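Local coordinates for protein interpain A (Prevotella intermedia, PDB 3BB7) that is probably a secreted C10-family cysteine protease, held here as a zymogen fragment that joins an inhibitory prodomain to its papain-like catalytic domain, at residues Ala122-Tyr127 / Arg315-Lys320; Gly157-Asp162 / Val182-Leu187; Phe16-Gly21 / Leu36-Ser41. The protein carries 1 engineered substitution. All coordinates share one frame; numbering follows the deposited sequence.

Interaction 1. Residues Ala122-Tyr127 / Arg315-Lys320; sequences AQVLNY and RGVYGK. Unlike the reference sequence in segment 122-127: V124 (reference Ala).
Two buried residues of helix 116-128, V124 and L125, meet V317 of the C-terminal loop in a buried, purely apolar contact within the protease domain. One methyl does the work from the loop side: V317 CG1 stands 3.9 Å from V124 CG1 and reaches L125 CD1 at the same separation, so it is shared between neighbouring side chains of the helix. In both valines the CG1 methyl extends anti to the backbone N (chi1 175° for V124 and 179° for V317), which turns these branches toward each other; L125 crosses V317 at about a right angle. No hydrogen bond links the segments, and only 90 Å² is buried between them. Helix 116-128 is the central helix of a papain-like fold, beginning at the engineered A116 in the predicted nucleophile position, and V317 reaches it from the chain that leaves strand 312-315. Other neighbours add to the packing: V124 also rests on I252 of strand 251-255, and L125 on C189 of helix 176-192. Beyond V317, the hydroxyl of Y318 is hydrogen-bonded to D223.

Interaction 2. Residues Gly157-Asp162 / Val182-Leu187; sequences GNTTYD and VATLML
Apolar contacts join T159 and Y161 of a loop to T184 and L185 of helix 176-192. The two threonines reach toward each other tip to tip, with T159 CG2 3.9 Å from T184 CG2. Each has its methyl pointing away from its own backbone N and its hydroxyl turned back beside that N (chi1 -64° in T159, -63° in T184), which leaves carbon at the interface and sends oxygen elsewhere. Y161 adds a second apolar pair, its CD2 lying 4.2 Å from L185 CD1; both L185 CD1 and T184 CG2 approach the ring obliquely. Within the loop, T159 CG2 sits 3.5 Å above the Y161 ring plane, offset toward the rim, so this methyl serves the ring and T184 at once.

Polar groups find their partners outside the contact. T159 OG1 is hydrogen-bonded to D155 O, and T184 OG1 to N180 O one turn earlier in its helix. The hydroxyl of Y161 is bonded to H188 ND1, and the rings of these two residues meet with planes nearly perpendicular, which ties the tyrosine to the same helix at a further point. A loop laid along one side of a helix, while L185 also packs on A122 of helix 116-128, is consistent with the helical half of a papain-like fold.

Interaction 3. Residues Phe16-Gly21 / Leu36-Ser41; sequences FGYTDG and LGVSES
The ring of Y18 works through its edge: V38 CG2 lies there near the ring plane, 3.7 Å from Y18 OH and 3.8 Å from Y18 CE2, and G21 O also lies in the plane at the edge, 3.6 Å from Y18 CD2. The side chains of Y18 and V38 cross at about a right angle. V38 presents CG2 because that methyl is anti to the backbone N, while CG1 takes the place between N and the carbonyl carbon (chi1 56°). Y18 also begins a type I beta turn, closed by the bond from G21 N to Y18 O (2.9 Å). The turn brings G21 beside the other segment, with G21 C 4.2 Å from E40 O, and the backbone angles of G21 themselves call for glycine. In 36-41 the strand end is shaped by an ST turn, in which S41 N donates to S39 OG at 3.0 Å; that oxygen is also hydrogen-bonded to D291 O. Because strand 23-26 runs between 14-18 and 35-39, Y18 spans it, touching A24 on the way, to meet a next-but-one strand: surface side-chain packing across one antiparallel meander, here in the Spi-inhibitor-like prodomain.

Overall arrangement
From the N terminus, the chain first closes a short loop in the prodomain at interaction 3, which bridges strands 14-18 and 35-39 across the intervening strand 23-26. The protease domain follows, and helix 116-128 opens interaction 1. Before that contact closes near the C terminus, the chain makes the shorter loop of interaction 2, which thus falls wholly within the span of interaction 1. The two are also in physical touch: helices 116-128 and 176-192 meet, L125 against L185. Interaction 3 stands apart, its centre about 29 Å from that of interaction 1 and about 36 Å from that of interaction 2, on the far side of the chain's centre from the latter.

Interaction 1. Residues Ala122-Tyr127 / Arg315-Lys320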
# COMPACT_ATOMS: atom_id res chain seq x y z
N ALA A 122 -7.05 3.10 -5.26
CA ALA A 122 -8.37 3.68 -4.96
C ALA A 122 -8.28 4.65 -3.77
O ALA A 122 -8.90 5.72 -3.78
CB ALA A 122 -9.39 2.56 -4.73
N GLN A 123 -7.50 4.27 -2.75
CA GLN A 123 -7.42 5.16 -1.57
C GLN A 123 -6.70 6.46 -1.92
O GLN A 123 -7.07 7.53 -1.43
CB GLN A 123 -6.76 4.47 -0.39
CG GLN A 123 -7.60 3.33 0.17
CD GLN A 123 -7.08 2.81 1.50
OE1 GLN A 123 -7.63 3.11 2.57
NE2 GLN A 123 -6.01 2.01 1.45
N VAL A 124 -5.66 6.40 -2.76
CA VAL A 124 -5.03 7.64 -3.19
C VAL A 124 -5.96 8.49 -4.06
O VAL A 124 -6.06 9.69 -3.85
CB VAL A 124 -3.69 7.34 -3.90
CG1 VAL A 124 -3.06 8.66 -4.48
CG2 VAL A 124 -2.72 6.71 -2.90
N LEU A 125 -6.66 7.89 -5.02
CA LEU A 125 -7.61 8.69 -5.85
C LEU A 125 -8.70 9.31 -4.99
O LEU A 125 -9.07 10.49 -5.18
CB LEU A 125 -8.24 7.80 -6.92
CG LEU A 125 -7.45 7.77 -8.25
CD1 LEU A 125 -5.92 7.58 -8.06
CD2 LEU A 125 -8.03 6.79 -9.26
N ASN A 126 -9.19 8.58 -4.00
CA ASN A 126 -10.22 9.11 -3.14
C ASN A 126 -9.70 10.29 -2.30
O ASN A 126 -10.43 11.22 -1.99
CB ASN A 126 -10.76 8.03 -2.19
CG ASN A 126 -11.86 8.58 -1.29
OD1 ASN A 126 -12.94 8.99 -1.76
ND2 ASN A 126 -11.58 8.60 0.01
N TYR A 127 -8.44 10.22 -1.88
CA TYR A 127 -7.84 11.34 -1.15
C TYR A 127 -7.94 12.64 -1.98
O TYR A 127 -8.29 13.72 -1.45
CB TYR A 127 -6.39 11.01 -0.79
CG TYR A 127 -5.69 12.21 -0.19
CD1 TYR A 127 -5.94 12.59 1.14
CD2 TYR A 127 -4.85 13.00 -0.97
CE1 TYR A 127 -5.31 13.72 1.69
CE2 TYR A 127 -4.21 14.16 -0.42
CZ TYR A 127 -4.45 14.49 0.91
OH TYR A 127 -3.89 15.62 1.47
N ARG A 315 4.51 7.59 -8.45
CA ARG A 315 4.44 8.99 -8.06
C ARG A 315 3.78 9.77 -9.19
O ARG A 315 3.52 9.21 -10.28
CB ARG A 315 5.84 9.51 -7.69
CG ARG A 315 6.79 9.64 -8.84
CD ARG A 315 8.16 10.15 -8.36
NE ARG A 315 9.10 10.05 -9.47
CZ ARG A 315 10.34 10.52 -9.44
NH1 ARG A 315 10.78 11.15 -8.35
NH2 ARG A 315 11.13 10.34 -10.50
N GLY A 316 3.46 11.05 -8.96
CA GLY A 316 2.84 11.87 -9.99
C GLY A 316 1.33 11.80 -10.01
O GLY A 316 0.71 12.22 -10.96
N VAL A 317 0.73 11.26 -8.95
CA VAL A 317 -0.72 11.16 -8.84
C VAL A 317 -1.19 12.27 -7.89
O VAL A 317 -0.89 12.27 -6.67
CB VAL A 317 -1.16 9.78 -8.33
CG1 VAL A 317 -2.68 9.71 -8.18
CG2 VAL A 317 -0.66 8.67 -9.31
N TYR A 318 -1.94 13.21 -8.45
CA TYR A 318 -2.47 14.35 -7.71
C TYR A 318 -3.40 15.05 -8.67
O TYR A 318 -3.45 14.72 -9.86
CB TYR A 318 -1.35 15.31 -7.23
CG TYR A 318 -0.18 15.46 -8.17
CD1 TYR A 318 -0.31 16.09 -9.41
CD2 TYR A 318 1.08 14.94 -7.83
CE1 TYR A 318 0.77 16.20 -10.28
CE2 TYR A 318 2.18 15.09 -8.68
CZ TYR A 318 2.00 15.70 -9.91
OH TYR A 318 3.06 15.80 -10.76
N GLY A 319 -4.17 16.00 -8.15
CA GLY A 319 -5.07 16.78 -9.01
C GLY A 319 -4.32 17.76 -9.90
O GLY A 319 -3.14 18.01 -9.69
N LYS A 320 -4.98 18.32 -10.91
CA LYS A 320 -4.28 19.35 -11.69
C LYS A 320 -4.50 20.70 -11.04
O LYS A 320 -5.48 20.90 -10.32
CB LYS A 320 -4.67 19.36 -13.18
CG LYS A 320 -6.12 19.06 -13.52
CD LYS A 320 -6.34 19.02 -15.04
CE LYS A 320 -5.23 18.23 -15.78
NZ LYS A 320 -5.54 16.78 -16.00

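Interaction 2. Residues Gly157-Asp162 / Val182-Leu187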
# COMPACT_ATOMS: atom_id res chain seq x y z
N GLY A 157 -14.66 6.30 -19.31
CA GLY A 157 -15.05 7.58 -19.93
C GLY A 157 -16.50 7.95 -19.64
O GLY A 157 -16.86 9.13 -19.67
N ASN A 158 -17.35 6.96 -19.34
CA ASN A 158 -18.74 7.25 -18.99
C ASN A 158 -19.04 7.15 -17.50
O ASN A 158 -20.21 7.18 -17.10
CB ASN A 158 -19.68 6.38 -19.80
CG ASN A 158 -19.72 6.77 -21.26
OD1 ASN A 158 -19.97 7.93 -21.58
ND2 ASN A 158 -19.45 5.82 -22.14
N THR A 159 -17.99 7.09 -16.68
CA THR A 159 -18.18 6.94 -15.26
C THR A 159 -17.83 8.23 -14.53
O THR A 159 -16.70 8.72 -14.65
CB THR A 159 -17.34 5.78 -14.69
OG1 THR A 159 -17.81 4.57 -15.28
CG2 THR A 159 -17.50 5.66 -13.17
N THR A 160 -18.81 8.79 -13.80
CA THR A 160 -18.56 9.91 -12.91
C THR A 160 -18.37 9.31 -11.52
O THR A 160 -19.35 8.88 -10.89
CB THR A 160 -19.74 10.90 -12.93
OG1 THR A 160 -19.92 11.38 -14.27
CG2 THR A 160 -19.48 12.07 -12.01
N TYR A 161 -17.13 9.25 -11.04
CA TYR A 161 -16.85 8.61 -9.74
C TYR A 161 -17.63 9.28 -8.62
O TYR A 161 -17.70 10.51 -8.53
CB TYR A 161 -15.33 8.53 -9.46
CG TYR A 161 -14.69 7.72 -10.55
CD1 TYR A 161 -14.00 8.33 -11.57
CD2 TYR A 161 -14.84 6.32 -10.59
CE1 TYR A 161 -13.48 7.58 -12.64
CE2 TYR A 161 -14.32 5.57 -11.63
CZ TYR A 161 -13.65 6.21 -12.67
OH TYR A 161 -13.17 5.46 -13.75
N ASP A 162 -18.28 8.48 -7.79
CA ASP A 162 -19.22 9.02 -6.81
C ASP A 162 -18.49 9.34 -5.50
O ASP A 162 -18.70 8.69 -4.47
CB ASP A 162 -20.36 8.03 -6.61
CG ASP A 162 -21.52 8.61 -5.79
OD1 ASP A 162 -22.45 7.82 -5.50
OD2 ASP A 162 -21.53 9.82 -5.44
N VAL A 182 -17.64 2.81 -3.88
CA VAL A 182 -16.29 2.32 -3.71
C VAL A 182 -16.00 1.10 -4.59
O VAL A 182 -14.86 0.96 -5.08
CB VAL A 182 -15.93 2.08 -2.21
CG1 VAL A 182 -16.63 0.84 -1.63
CG2 VAL A 182 -14.44 1.94 -2.05
N ALA A 183 -17.01 0.23 -4.81
CA ALA A 183 -16.79 -0.96 -5.62
C ALA A 183 -16.48 -0.60 -7.07
O ALA A 183 -15.69 -1.28 -7.70
CB ALA A 183 -18.01 -1.86 -5.57
N THR A 184 -17.13 0.44 -7.60
CA THR A 184 -16.86 0.91 -8.95
C THR A 184 -15.42 1.38 -9.05
O THR A 184 -14.71 1.00 -9.99
CB THR A 184 -17.83 2.04 -9.31
OG1 THR A 184 -19.18 1.53 -9.30
CG2 THR A 184 -17.49 2.62 -10.67
N LEU A 185 -14.98 2.21 -8.10
CA LEU A 185 -13.62 2.72 -8.08
C LEU A 185 -12.59 1.57 -7.99
O LEU A 185 -11.60 1.55 -8.74
CB LEU A 185 -13.45 3.73 -6.94
CG LEU A 185 -12.05 4.34 -6.78
CD1 LEU A 185 -11.67 5.17 -8.05
CD2 LEU A 185 -11.97 5.21 -5.55
N MET A 186 -12.84 0.60 -7.11
CA MET A 186 -11.94 -0.56 -6.96
C MET A 186 -11.82 -1.35 -8.26
O MET A 186 -10.73 -1.68 -8.68
CB MET A 186 -12.49 -1.50 -5.89
CG MET A 186 -12.35 -0.98 -4.48
SD MET A 186 -10.64 -1.11 -3.90
CE MET A 186 -10.80 -0.35 -2.29
N LEU A 187 -12.97 -1.61 -8.91
CA LEU A 187 -12.97 -2.37 -10.15
C LEU A 187 -12.19 -1.60 -11.21
O LEU A 187 -11.33 -2.14 -11.89
CB LEU A 187 -14.41 -2.59 -10.60
CG LEU A 187 -14.64 -2.91 -12.08
CD1 LEU A 187 -14.19 -4.28 -12.27
CD2 LEU A 187 -16.10 -2.75 -12.44

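Interaction 3. Residues Phe16-Gly21 / Leu36-Ser41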
# COMPACT_ATOMS: atom_id res chain seq x y z
N PHE A 16 5.43 -6.16 20.51
CA PHE A 16 5.05 -5.94 21.90
C PHE A 16 3.78 -5.11 21.94
O PHE A 16 3.71 -4.06 21.30
CB PHE A 16 6.11 -5.10 22.61
CG PHE A 16 7.34 -5.86 23.05
CD1 PHE A 16 8.52 -5.77 22.33
CD2 PHE A 16 7.35 -6.60 24.24
CE1 PHE A 16 9.68 -6.43 22.75
CE2 PHE A 16 8.52 -7.27 24.65
CZ PHE A 16 9.67 -7.18 23.90
N GLY A 17 2.80 -5.52 22.74
CA GLY A 17 1.65 -4.68 22.98
C GLY A 17 1.96 -3.63 24.02
O GLY A 17 2.72 -3.87 24.97
N TYR A 18 1.34 -2.46 23.86
CA TYR A 18 1.42 -1.40 24.82
C TYR A 18 0.23 -1.47 25.77
O TYR A 18 -0.91 -1.62 25.33
CB TYR A 18 1.34 -0.08 24.08
CG TYR A 18 2.57 0.34 23.27
CD1 TYR A 18 3.85 -0.04 23.64
CD2 TYR A 18 2.43 1.21 22.21
CE1 TYR A 18 4.97 0.39 22.91
CE2 TYR A 18 3.53 1.66 21.48
CZ TYR A 18 4.80 1.26 21.86
OH TYR A 18 5.88 1.75 21.15
N THR A 19 0.49 -1.27 27.05
CA THR A 19 -0.62 -1.20 28.00
C THR A 19 -1.56 -0.00 27.79
O THR A 19 -2.71 -0.08 28.21
CB THR A 19 -0.17 -1.26 29.46
OG1 THR A 19 0.71 -0.16 29.73
CG2 THR A 19 0.55 -2.59 29.83
N ASP A 20 -1.11 1.10 27.16
CA ASP A 20 -2.05 2.20 26.84
C ASP A 20 -2.83 1.91 25.57
O ASP A 20 -3.73 2.67 25.20
CB ASP A 20 -1.33 3.56 26.70
CG ASP A 20 -0.97 4.18 28.05
OD1 ASP A 20 -0.10 5.08 28.07
OD2 ASP A 20 -1.55 3.80 29.07
N GLY A 21 -2.51 0.80 24.91
CA GLY A 21 -3.12 0.48 23.63
C GLY A 21 -2.08 0.67 22.54
O GLY A 21 -1.16 1.51 22.68
N LEU A 36 11.22 -0.53 15.05
CA LEU A 36 11.03 -0.75 13.60
C LEU A 36 9.67 -0.25 13.12
O LEU A 36 9.52 0.12 11.96
CB LEU A 36 11.18 -2.23 13.26
CG LEU A 36 12.51 -2.86 13.75
CD1 LEU A 36 12.47 -4.36 13.59
CD2 LEU A 36 13.66 -2.28 12.94
N GLY A 37 8.68 -0.27 14.01
CA GLY A 37 7.33 0.15 13.65
C GLY A 37 6.50 0.36 14.88
O GLY A 37 6.78 -0.17 15.96
N VAL A 38 5.46 1.14 14.72
CA VAL A 38 4.60 1.49 15.86
C VAL A 38 3.21 1.82 15.37
O VAL A 38 3.06 2.50 14.39
CB VAL A 38 5.20 2.64 16.73
CG1 VAL A 38 5.50 3.91 15.91
CG2 VAL A 38 4.32 2.94 18.00
N SER A 39 2.20 1.36 16.09
CA SER A 39 0.80 1.58 15.72
C SER A 39 0.02 1.99 16.95
O SER A 39 0.34 1.53 18.05
CB SER A 39 0.21 0.30 15.14
OG SER A 39 -1.15 0.47 14.81
N GLU A 40 -1.01 2.82 16.73
CA GLU A 40 -1.99 3.13 17.80
C GLU A 40 -3.05 2.03 17.90
O GLU A 40 -3.76 1.92 18.91
CB GLU A 40 -2.66 4.50 17.54
CG GLU A 40 -1.73 5.69 17.65
CD GLU A 40 -2.33 6.99 17.07
OE1 GLU A 40 -3.45 6.95 16.49
OE2 GLU A 40 -1.66 8.05 17.20
N SER A 41 -3.13 1.18 16.88
CA SER A 41 -4.12 0.13 16.87
C SER A 41 -3.63 -1.05 17.69
O SER A 41 -2.48 -1.44 17.58
CB SER A 41 -4.41 -0.32 15.44
OG SER A 41 -4.99 0.75 14.73